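Local coordinates for extracellular solute-binding protein (Conexibacter woesei, PDB 4P98), which probably binds a small solute outside the cell and delivers it to an ABC transporter, as a lipoprotein of the BMP (PnrA-like) family, at residues V142-A147 and R173-E178; P89-A94 and E112-N117; G27-G32 and I54-A59. All blocks are in the same frame, centred on the assembly; numbering follows the deposited sequence.

Contact 1. Residues V142-A147 and R173-E178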
loop_
_atom_site.group_PDB
_atom_site.type_symbol
_atom_site.label_atom_id
_atom_site.label_comp_id
_atom_site.label_asym_id
_atom_site.label_seq_id
_atom_site.Cartn_x
_atom_site.Cartn_y
_atom_site.Cartn_z
ATOM N N VAL A 142 -7.521 -20.178 -13.483
ATOM C CA VAL A 142 -6.600 -19.157 -13.981
ATOM C C VAL A 142 -5.218 -19.772 -14.076
ATOM O O VAL A 142 -4.542 -19.948 -13.066
ATOM C CB VAL A 142 -6.596 -17.921 -13.064
ATOM C CG1 VAL A 142 -5.567 -16.898 -13.538
ATOM C CG2 VAL A 142 -7.984 -17.311 -12.994
ATOM N N GLU A 143 -4.798 -20.135 -15.283
ATOM C CA GLU A 143 -3.506 -20.789 -15.445
ATOM C C GLU A 143 -2.453 -19.879 -16.062
ATOM O O GLU A 143 -1.269 -20.221 -16.037
ATOM C CB GLU A 143 -3.629 -22.116 -16.242
ATOM C CG GLU A 143 -4.321 -23.286 -15.505
ATOM C CD GLU A 143 -3.841 -23.543 -14.057
ATOM O OE1 GLU A 143 -2.643 -23.841 -13.807
ATOM O OE2 GLU A 143 -4.700 -23.482 -13.148
ATOM N N LYS A 144 -2.879 -18.723 -16.584
ATOM C CA LYS A 144 -1.981 -17.746 -17.214
ATOM C C LYS A 144 -2.231 -16.368 -16.600
ATOM O O LYS A 144 -3.351 -15.871 -16.629
ATOM C CB LYS A 144 -2.224 -17.691 -18.729
ATOM C CG LYS A 144 -1.850 -18.966 -19.468
ATOM C CD LYS A 144 -1.848 -18.791 -20.987
ATOM C CE LYS A 144 -1.359 -20.064 -21.671
ATOM N NZ LYS A 144 -1.441 -19.976 -23.152
ATOM N N VAL A 145 -1.179 -15.762 -16.052
ATOM C CA VAL A 145 -1.288 -14.510 -15.312
ATOM C C VAL A 145 -0.349 -13.495 -15.944
ATOM O O VAL A 145 0.797 -13.818 -16.288
ATOM C CB VAL A 145 -0.882 -14.683 -13.828
ATOM C CG1 VAL A 145 -0.915 -13.339 -13.089
ATOM C CG2 VAL A 145 -1.789 -15.694 -13.143
ATOM N N GLY A 146 -0.845 -12.267 -16.084
ATOM C CA GLY A 146 -0.052 -11.176 -16.654
ATOM C C GLY A 146 0.019 -10.035 -15.668
ATOM O O GLY A 146 -0.966 -9.739 -14.999
ATOM N N ALA A 147 1.188 -9.404 -15.568
ATOM C CA ALA A 147 1.372 -8.272 -14.659
ATOM C C ALA A 147 1.983 -7.094 -15.391
ATOM O O ALA A 147 2.903 -7.253 -16.194
ATOM C CB ALA A 147 2.254 -8.662 -13.483
ATOM N N ARG A 173 1.774 -24.462 -11.023
ATOM C CA ARG A 173 1.498 -24.796 -12.425
ATOM C C ARG A 173 1.182 -23.572 -13.294
ATOM O O ARG A 173 1.267 -23.658 -14.513
ATOM C CB ARG A 173 0.339 -25.794 -12.512
ATOM C CG ARG A 173 0.708 -27.206 -12.069
ATOM C CD ARG A 173 1.346 -27.989 -13.211
ATOM N NE ARG A 173 1.801 -29.317 -12.797
ATOM C CZ ARG A 173 2.224 -30.273 -13.627
ATOM N NH1 ARG A 173 2.253 -30.073 -14.943
ATOM N NH2 ARG A 173 2.617 -31.444 -13.139
ATOM N N ALA A 174 0.818 -22.447 -12.681
ATOM C CA ALA A 174 0.463 -21.247 -13.451
ATOM C C ALA A 174 1.666 -20.669 -14.181
ATOM O O ALA A 174 2.796 -20.765 -13.706
ATOM C CB ALA A 174 -0.154 -20.196 -12.556
ATOM N N SER A 175 1.424 -20.091 -15.353
ATOM C CA SER A 175 2.480 -19.408 -16.089
ATOM C C SER A 175 2.292 -17.904 -15.900
ATOM O O SER A 175 1.202 -17.430 -15.549
ATOM C CB SER A 175 2.477 -19.797 -17.568
ATOM O OG SER A 175 1.313 -19.320 -18.192
ATOM N N TYR A 176 3.364 -17.166 -16.131
ATOM C CA TYR A 176 3.433 -15.766 -15.733
ATOM C C TYR A 176 4.244 -14.978 -16.755
ATOM O O TYR A 176 5.304 -15.425 -17.192
ATOM C CB TYR A 176 4.076 -15.670 -14.348
ATOM C CG TYR A 176 4.310 -14.263 -13.838
ATOM C CD1 TYR A 176 3.302 -13.542 -13.203
ATOM C CD2 TYR A 176 5.548 -13.658 -13.994
ATOM C CE1 TYR A 176 3.535 -12.249 -12.732
ATOM C CE2 TYR A 176 5.786 -12.375 -13.540
ATOM C CZ TYR A 176 4.787 -11.684 -12.905
ATOM O OH TYR A 176 5.061 -10.416 -12.466
ATOM N N GLU A 177 3.725 -13.813 -17.133
ATOM C CA GLU A 177 4.449 -12.868 -17.979
ATOM C C GLU A 177 4.219 -11.481 -17.411
ATOM O O GLU A 177 3.165 -11.199 -16.839
ATOM C CB GLU A 177 3.966 -12.921 -19.439
ATOM C CG GLU A 177 4.941 -12.280 -20.420
ATOM C CD GLU A 177 4.438 -12.235 -21.863
ATOM O OE1 GLU A 177 3.544 -13.036 -22.237
ATOM O OE2 GLU A 177 4.948 -11.387 -22.633
ATOM N N GLU A 178 5.205 -10.615 -17.568
ATOM C CA GLU A 178 5.081 -9.247 -17.093
ATOM C C GLU A 178 5.695 -8.270 -18.094
ATOM O O GLU A 178 6.565 -8.626 -18.892
ATOM C CB GLU A 178 5.728 -9.099 -15.713
ATOM C CG GLU A 178 7.243 -9.162 -15.747
ATOM C CD GLU A 178 7.869 -9.469 -14.403
ATOM O OE1 GLU A 178 7.193 -9.378 -13.356
ATOM O OE2 GLU A 178 9.068 -9.789 -14.409
#

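Contact 2. Residues P89-A94 and E112-N117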
loop_
_atom_site.group_PDB
_atom_site.type_symbol
_atom_site.label_atom_id
_atom_site.label_comp_id
_atom_site.label_asym_id
_atom_site.label_seq_id
_atom_site.Cartn_x
_atom_site.Cartn_y
_atom_site.Cartn_z
ATOM N N PRO A 89 11.515 16.232 6.466
ATOM C CA PRO A 89 10.872 17.419 7.056
ATOM C C PRO A 89 10.238 17.143 8.416
ATOM O O PRO A 89 10.378 17.953 9.339
ATOM C CB PRO A 89 9.793 17.786 6.043
ATOM C CG PRO A 89 10.216 17.175 4.767
ATOM C CD PRO A 89 11.182 16.073 5.038
ATOM N N ILE A 90 9.550 16.007 8.550
ATOM C CA ILE A 90 9.007 15.632 9.849
ATOM C C ILE A 90 10.109 15.584 10.901
ATOM O O ILE A 90 9.968 16.172 11.966
ATOM C CB ILE A 90 8.282 14.274 9.830
ATOM C CG1 ILE A 90 6.968 14.368 9.061
ATOM C CG2 ILE A 90 8.040 13.777 11.261
ATOM C CD1 ILE A 90 5.854 15.063 9.822
ATOM N N LEU A 91 11.213 14.907 10.604
ATOM C CA LEU A 91 12.266 14.745 11.608
ATOM C C LEU A 91 12.904 16.078 12.007
ATOM O O LEU A 91 13.252 16.268 13.160
ATOM C CB LEU A 91 13.346 13.778 11.130
ATOM C CG LEU A 91 12.867 12.359 10.821
ATOM C CD1 LEU A 91 13.994 11.581 10.186
ATOM C CD2 LEU A 91 12.408 11.668 12.086
ATOM N N ARG A 92 13.043 16.996 11.054
ATOM C CA ARG A 92 13.645 18.303 11.328
ATOM C C ARG A 92 12.761 19.174 12.221
ATOM O O ARG A 92 13.238 19.761 13.200
ATOM C CB ARG A 92 13.944 19.039 10.017
ATOM C CG ARG A 92 14.940 18.336 9.102
ATOM C CD ARG A 92 15.275 19.239 7.932
ATOM N NE ARG A 92 16.019 20.378 8.440
ATOM C CZ ARG A 92 17.330 20.390 8.635
ATOM N NH1 ARG A 92 18.075 19.337 8.311
ATOM N NH2 ARG A 92 17.904 21.470 9.141
ATOM N N VAL A 93 11.474 19.240 11.893
ATOM C CA VAL A 93 10.543 20.077 12.638
ATOM C C VAL A 93 10.299 19.495 14.029
ATOM O O VAL A 93 10.165 20.244 14.989
ATOM C CB VAL A 93 9.230 20.308 11.862
ATOM C CG1 VAL A 93 8.248 21.149 12.665
ATOM C CG2 VAL A 93 9.536 21.010 10.545
ATOM N N ALA A 94 10.282 18.168 14.144
ATOM C CA ALA A 94 10.135 17.520 15.446
ATOM C C ALA A 94 11.100 18.074 16.502
ATOM O O ALA A 94 10.707 18.254 17.652
ATOM C CB ALA A 94 10.298 16.002 15.323
ATOM N N GLU A 112 16.529 4.031 13.733
ATOM C CA GLU A 112 17.760 4.619 14.292
ATOM C C GLU A 112 17.661 6.122 14.556
ATOM O O GLU A 112 18.208 6.633 15.528
ATOM C CB GLU A 112 18.918 4.449 13.287
ATOM C CG GLU A 112 19.603 3.094 13.217
ATOM C CD GLU A 112 20.192 2.830 11.839
ATOM O OE1 GLU A 112 20.186 3.761 11.004
ATOM O OE2 GLU A 112 20.658 1.702 11.582
ATOM N N ARG A 113 16.959 6.810 13.668
ATOM C CA ARG A 113 17.050 8.263 13.501
ATOM C C ARG A 113 15.883 9.030 14.132
ATOM O O ARG A 113 15.715 10.217 13.880
ATOM C CB ARG A 113 17.164 8.571 12.002
ATOM C CG ARG A 113 18.267 7.760 11.315
ATOM C CD ARG A 113 18.271 7.938 9.809
ATOM N NE ARG A 113 18.230 9.363 9.516
ATOM C CZ ARG A 113 17.278 9.992 8.831
ATOM N NH1 ARG A 113 16.268 9.321 8.274
ATOM N NH2 ARG A 113 17.364 11.315 8.677
ATOM N N LEU A 114 15.092 8.359 14.962
ATOM C CA LEU A 114 13.904 8.968 15.563
ATOM C C LEU A 114 14.236 9.831 16.777
ATOM O O LEU A 114 14.775 9.323 17.760
ATOM C CB LEU A 114 12.918 7.877 16.004
ATOM C CG LEU A 114 12.336 6.993 14.906
ATOM C CD1 LEU A 114 11.455 5.897 15.497
ATOM C CD2 LEU A 114 11.528 7.823 13.921
ATOM N N PRO A 115 13.890 11.133 16.728
ATOM C CA PRO A 115 13.902 11.909 17.962
ATOM C C PRO A 115 12.907 11.337 18.985
ATOM O O PRO A 115 12.037 10.537 18.617
ATOM C CB PRO A 115 13.478 13.318 17.504
ATOM C CG PRO A 115 13.732 13.368 16.029
ATOM C CD PRO A 115 13.520 11.950 15.556
ATOM N N PRO A 116 13.018 11.740 20.260
ATOM C CA PRO A 116 12.161 11.185 21.318
ATOM C C PRO A 116 10.670 11.387 21.107
ATOM O O PRO A 116 9.872 10.707 21.742
ATOM C CB PRO A 116 12.599 11.947 22.578
ATOM C CG PRO A 116 13.951 12.493 22.260
ATOM C CD PRO A 116 13.932 12.773 20.786
ATOM N N ASN A 117 10.295 12.334 20.248
ATOM C CA ASN A 117 8.895 12.633 20.000
ATOM C C ASN A 117 8.388 12.199 18.630
ATOM O O ASN A 117 7.350 12.692 18.176
ATOM C CB ASN A 117 8.603 14.130 20.225
ATOM C CG ASN A 117 9.395 15.047 19.300
ATOM O OD1 ASN A 117 10.464 14.684 18.799
ATOM N ND2 ASN A 117 8.891 16.267 19.108
#

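Contact 3. Residues G27-G32 and I54-A59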
loop_
_atom_site.group_PDB
_atom_site.type_symbol
_atom_site.label_atom_id
_atom_site.label_comp_id
_atom_site.label_asym_id
_atom_site.label_seq_id
_atom_site.Cartn_x
_atom_site.Cartn_y
_atom_site.Cartn_z
ATOM N N GLY A 27 1.562 12.562 -1.834
ATOM C CA GLY A 27 0.817 12.709 -3.089
ATOM C C GLY A 27 -0.640 13.050 -2.890
ATOM O O GLY A 27 -1.001 13.692 -1.909
ATOM N N GLN A 28 -1.470 12.616 -3.832
ATOM C CA GLN A 28 -2.880 12.959 -3.872
ATOM C C GLN A 28 -3.718 11.848 -3.249
ATOM O O GLN A 28 -3.600 10.676 -3.636
ATOM C CB GLN A 28 -3.338 13.180 -5.326
ATOM C CG GLN A 28 -2.493 14.175 -6.129
ATOM C CD GLN A 28 -2.512 15.563 -5.537
ATOM O OE1 GLN A 28 -1.463 16.166 -5.271
ATOM N NE2 GLN A 28 -3.706 16.078 -5.307
ATOM N N THR A 29 -4.586 12.219 -2.315
ATOM C CA THR A 29 -5.419 11.247 -1.604
ATOM C C THR A 29 -6.551 10.661 -2.454
ATOM O O THR A 29 -7.197 9.712 -2.034
ATOM C CB THR A 29 -5.989 11.823 -0.291
ATOM O OG1 THR A 29 -6.770 12.992 -0.564
ATOM C CG2 THR A 29 -4.857 12.166 0.678
ATOM N N ASN A 30 -6.792 11.215 -3.647
ATOM C CA ASN A 30 -7.702 10.588 -4.605
ATOM C C ASN A 30 -6.977 9.590 -5.537
ATOM O O ASN A 30 -7.518 9.202 -6.559
ATOM C CB ASN A 30 -8.452 11.668 -5.425
ATOM C CG ASN A 30 -7.531 12.447 -6.347
ATOM O OD1 ASN A 30 -6.331 12.186 -6.401
ATOM N ND2 ASN A 30 -8.086 13.411 -7.078
ATOM N N ASP A 31 -5.761 9.167 -5.176
ATOM C CA ASP A 31 -5.009 8.172 -5.976
ATOM C C ASP A 31 -5.573 6.741 -5.909
ATOM O O ASP A 31 -5.155 5.867 -6.677
ATOM C CB ASP A 31 -3.504 8.188 -5.641
ATOM C CG ASP A 31 -3.164 7.712 -4.197
ATOM O OD1 ASP A 31 -4.043 7.290 -3.428
ATOM O OD2 ASP A 31 -1.970 7.759 -3.842
ATOM N N GLY A 32 -6.522 6.508 -5.001
ATOM C CA GLY A 32 -7.073 5.166 -4.773
ATOM C C GLY A 32 -6.022 4.139 -4.372
ATOM O O GLY A 32 -6.204 2.940 -4.591
ATOM N N ILE A 54 -6.141 17.215 6.606
ATOM C CA ILE A 54 -5.276 16.538 5.642
ATOM C C ILE A 54 -4.787 17.538 4.602
ATOM O O ILE A 54 -5.576 18.335 4.092
ATOM C CB ILE A 54 -6.020 15.378 4.945
ATOM C CG1 ILE A 54 -6.491 14.361 5.994
ATOM C CG2 ILE A 54 -5.122 14.725 3.894
ATOM C CD1 ILE A 54 -7.430 13.294 5.495
ATOM N N ARG A 55 -3.490 17.511 4.315
ATOM C CA ARG A 55 -2.909 18.306 3.238
ATOM C C ARG A 55 -2.177 17.363 2.300
ATOM O O ARG A 55 -1.488 16.450 2.752
ATOM C CB ARG A 55 -1.950 19.357 3.778
ATOM C CG ARG A 55 -2.563 20.302 4.796
ATOM C CD ARG A 55 -3.576 21.263 4.174
ATOM N NE ARG A 55 -4.200 22.097 5.208
ATOM C CZ ARG A 55 -5.328 21.811 5.860
ATOM N NH1 ARG A 55 -6.033 20.712 5.595
ATOM N NH2 ARG A 55 -5.766 22.647 6.792
ATOM N N GLN A 56 -2.322 17.594 0.999
ATOM C CA GLN A 56 -1.840 16.673 -0.032
ATOM C C GLN A 56 -0.755 17.281 -0.877
ATOM O O GLN A 56 -0.536 18.481 -0.834
ATOM C CB GLN A 56 -2.958 16.349 -0.994
ATOM C CG GLN A 56 -4.277 16.022 -0.359
ATOM C CD GLN A 56 -5.319 15.768 -1.415
ATOM O OE1 GLN A 56 -5.015 15.244 -2.492
ATOM N NE2 GLN A 56 -6.557 16.141 -1.120
ATOM N N GLY A 57 -0.113 16.439 -1.682
ATOM C CA GLY A 57 0.843 16.885 -2.700
ATOM C C GLY A 57 2.092 17.537 -2.158
ATOM O O GLY A 57 2.638 18.438 -2.790
ATOM N N LEU A 58 2.568 17.073 -1.000
ATOM C CA LEU A 58 3.673 17.736 -0.325
ATOM C C LEU A 58 4.962 16.914 -0.296
ATOM O O LEU A 58 5.761 17.031 0.631
ATOM C CB LEU A 58 3.238 18.162 1.082
ATOM C CG LEU A 58 2.264 19.345 1.040
ATOM C CD1 LEU A 58 1.546 19.505 2.370
ATOM C CD2 LEU A 58 2.994 20.628 0.651
ATOM N N ALA A 59 5.166 16.113 -1.337
ATOM C CA ALA A 59 6.410 15.362 -1.533
ATOM C C ALA A 59 7.659 16.256 -1.528
ATOM O O ALA A 59 8.742 15.815 -1.133
ATOM C CB ALA A 59 6.339 14.573 -2.837
#

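Contact 1. Residues V142-A147 and R173-E178
Tyr-176 lays its ring toward Ala-147, two residues beyond its register partner Val-145. CG stands anti to the backbone N (chi1 176°), sending the ring forward on the face it shares with Val-145, Ala-147 and Glu-178. Ala-147 CB meets the phenol end, 3.5 Å from Tyr-176 OH. Val-145 CG1 lies 4.2 Å from Tyr-176 CD1. Glu-178 CG sits between its backbone N and carbonyl carbon (chi1 72°), turning the extended chain to the tyrosine. OE1 lies at the ring edge, in plane. Tyr-176 OH donates to Glu-178 OE1 at 2.5 Å, from above the carboxylate plane, and so pins the phenol end. His-160 also bonds this oxygen. On the other face, Lys-144 CG packs against Ser-175 OG at 3.4 Å. The Glu-177 carboxylate turns out to a salt bridge with Lys-200.

Strands 144-147 and 175-178 run parallel. Ser-175 N donates to Glu-143 O at 2.8 Å, and Glu-177 N to Val-145 O at 3.0 Å. Val-145 N and Ala-147 N return bonds to Ser-175 O and Glu-177 O.

Helix 154-170 connects the strands in a beta-alpha-beta unit and packs on Tyr-176 through Ile-163. Strand 175-180 is outermost in its sheet; strand 205-207 flanks 144-149 across from it.

Contact 2. Residues P89-A94 and E112-N117
Leu-91 is the bump of this contact. It projects from helix 84-94 into a hollow lined by Arg-113, Leu-114 and Pro-115 of the facing loop, where Leu-110 and Val-118 also touch it. Its two methyls divide the work. CD2 presses on the proline ring, 3.7 Å from Pro-115 CD, and approaches Leu-114 CD2 at 4.4 Å. CD1 reaches the guanidinium of Arg-113 obliquely and lies 3.7 Å from both Arg-113 NH1 and Arg-113 NH2. The arginine chain bends at chi3 (49°), which brings its end back to the leucine methyl. Its charge is held by a salt bridge from NH2 to Glu-88.

One turn on, Ala-94 offers just a methyl, and the helix surface is recessed beside Leu-91. The Pro-115 ring fills that recess, with Pro-115 CG 4.1 Å from Leu-91 O and 4.4 Å from Ala-94 CB. The Asn-117 amide fits past the same methyl, with OD1 3.7 Å from Ala-94 CB. Its ND2 donates to Ala-94 O at 3.1 Å with a nearly straight bond (168°). ND2 also bonds Val-100 O, so two backbone carbonyls grip this nitrogen.

Helix 84-94 is the crossover helix of a beta-alpha-beta unit between parallel neighbours 78-82 and 101-105. The loop before the next strand, 118-123, closes on its C-terminal part, consistent with the alpha/beta lobe of a periplasmic-binding-protein fold.

Contact 3. Residues G27-G32 and I54-A59
Gln-56 reaches across to Thr-29 and offers its amide oxygen to the backbone there. Thr-29 N donates to Gln-56 OE1 at 3.1 Å, from well above the amide plane (63° out of it). The glutamine chain is extended beyond CG (chi2 178°), which carries OE1 out to the loop. It crosses the threonine side chain at about a right angle. Thr-29 OG1 lies 3.2 Å from Gln-56 CD, and Thr-29 CG2 rests 4.0 Å from Gln-56 CG. The same methyl meets Ile-54 CG2 at 4.1 Å. With an alanine at Thr-29 the backbone bond could remain, but Ile-54 CG2 would probably lose its methyl partner and the Gln-56 amide the side chain it crosses.

A second bond ties the backbones directly. Gly-57 N donates to Gly-27 O at 2.9 Å, again from above the carbonyl plane. Gln-28 bends at chi2 and brings OE1 within 3.5 Å of Gly-57 CA.

Segment 27-32 follows strand 22-25, and segment 54-59 takes in the end of its parallel neighbour 53-55 and the loop after it. In periplasmic-binding-protein folds, loops at the C-terminal ends of the strands commonly face the cleft between lobes.

Further out, Gln-28 to Asp-31 form a type I turn, closed by Asp-31 N bonding Gln-28 O. Asn-35 bonds Gly-27 N and Asp-31 OD2. Asp-31 OD1 accepts from Ala-33 N and Ala-36 N. Ser-229 and Ala-230 bond Asp-31 and Gly-32.

In the fold
Contacts 2 and 3 belong to the six-stranded parallel sheet and its surroundings, and contact 1 to the five-stranded one. This two-lobed layout is that of a periplasmic-type binding protein. Contact 1 lies across the chain's centre from both others. Its centre is about 44 Å from that of contact 2 and about 33 Å from that of contact 3. The nearest atoms of contacts 1 and 3 are about 17 Å apart. Contacts 2 and 3 are closer, with nearest atoms about 6 Å apart, yet they do not touch. The centre of contact 3 lies about 14 Å from that of the chain. Segment 27-32 also reaches across to the other lobe. A solute would probably bind between the lobes.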